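Lysozyme inhibitor LprI-like N-terminal domain-containing protein (Pseudomonas putida, PDB 3GI7) is a secreted protein of unknown function that may act as a lysozyme inhibitor. Local coordinates at residues A[53-56]-A[57-61]. Numbering follows the deposited sequence.
Sequences AGLM and SRIEA. With SO4 (sulfate ion), chain D.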
# COMPACT_ATOMS: atom_id res chain seq x y z
N ALA A 53 6.22 28.60 3.80
CA ALA A 53 6.44 29.05 2.41
C ALA A 53 6.60 27.79 1.52
O ALA A 53 7.36 26.90 1.87
CB ALA A 53 7.68 29.97 2.28
N GLY A 54 5.75 27.71 0.50
CA GLY A 54 5.81 26.67 -0.51
C GLY A 54 5.11 25.37 -0.18
O GLY A 54 4.95 24.53 -1.05
N LEU A 55 4.68 25.21 1.08
CA LEU A 55 4.21 23.93 1.54
C LEU A 55 2.91 23.56 0.90
O LEU A 55 2.79 22.46 0.35
CB LEU A 55 4.09 23.90 3.06
CG LEU A 55 3.72 22.56 3.70
CD1 LEU A 55 4.60 21.39 3.18
CD2 LEU A 55 3.75 22.66 5.24
N MSE A 56 1.92 24.45 0.95
CA MSE A 56 0.60 24.09 0.42
C MSE A 56 0.70 23.95 -1.11
O MSE A 56 0.08 23.05 -1.65
CB MSE A 56 -0.50 25.08 0.83
CG MSE A 56 -0.54 25.41 2.31
SE MSE A 56 -0.73 23.84 3.48
CE MSE A 56 0.42 24.63 4.96
N SER A 57 1.49 24.79 -1.78
CA SER A 57 1.64 24.67 -3.23
C SER A 57 2.29 23.33 -3.61
O SER A 57 1.93 22.73 -4.63
CB SER A 57 2.45 25.84 -3.81
OG SER A 57 1.66 27.02 -3.81
N ARG A 58 3.24 22.88 -2.80
CA ARG A 58 3.90 21.57 -3.05
C ARG A 58 2.92 20.43 -2.89
O ARG A 58 2.96 19.45 -3.69
CB ARG A 58 5.08 21.37 -2.15
CG ARG A 58 6.34 22.08 -2.61
CD ARG A 58 7.32 22.02 -1.46
NE ARG A 58 8.66 22.47 -1.82
CZ ARG A 58 9.64 22.69 -0.96
NH1 ARG A 58 9.46 22.56 0.36
NH2 ARG A 58 10.82 23.07 -1.43
N ILE A 59 2.05 20.52 -1.89
CA ILE A 59 1.03 19.50 -1.67
C ILE A 59 0.04 19.47 -2.84
O ILE A 59 -0.29 18.40 -3.36
CB ILE A 59 0.27 19.68 -0.33
CG1 ILE A 59 1.23 19.41 0.84
CG2 ILE A 59 -1.01 18.76 -0.27
CD1 ILE A 59 0.73 19.94 2.20
N GLU A 60 -0.38 20.65 -3.29
CA GLU A 60 -1.27 20.74 -4.45
C GLU A 60 -0.61 20.24 -5.74
O GLU A 60 -1.24 19.49 -6.48
CB GLU A 60 -1.75 22.19 -4.60
CG GLU A 60 -2.79 22.35 -5.65
CD GLU A 60 -3.27 23.81 -5.68
OE1 GLU A 60 -2.42 24.71 -5.82
OE2 GLU A 60 -4.45 24.03 -5.49
N ALA A 61 0.67 20.58 -5.96
CA ALA A 61 1.39 20.12 -7.15
C ALA A 61 1.51 18.59 -7.18
O ALA A 61 1.29 17.97 -8.22
CB ALA A 61 2.78 20.77 -7.25
S SO4 D . 9.85 23.05 -5.15
O1 SO4 D . 9.39 22.43 -6.39
O2 SO4 D . 11.25 22.77 -4.86
O3 SO4 D . 9.68 24.50 -5.26
O4 SO4 D . 9.02 22.53 -4.08
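Gly54 and Arg58, Leu55 and Ile59, and Met56 and Glu60 are joined one turn apart at the N-terminal end of helix 55-77, a local contact over its first two turns, just after the loop from helix 17-49. Gly54 is the N-cap; its phi of 85° is easily adopted without a side chain. Its O accepts the first of three i to i+4 bonds, from Arg58 N at 3.0 Å; Ile59 N to Leu55 O (3.1 Å) and Glu60 N to Met56 O (2.9 Å) follow, the last the straightest at 165°. On the buried side, branched aliphatic residues suit the packing: Leu55 CD1 lies 4.2 Å from Ile59 CD1. Met56 is a selenomethionine, and its SE lies 4.4 Å from Ile59 CD1. The long, straight chain of Arg58 (chi3 170°) reaches past Gly54 O, setting its cationic guanidinium edge-on to a sulfate ion, likely picked up from the crystallisation solution; NH2 makes a weak 3.5 Å hydrogen bond to sulfate O2, but NE and sulfate O4, 2.3 Å apart, leave the ion's exact placing doubtful. Leu55 and Ile59 pack on Met45 of helix 17-49, while His79 and Val76 of the second subunit meet Leu55 and Ile59 respectively, placing this helix start between helix 17-49 and the second subunit.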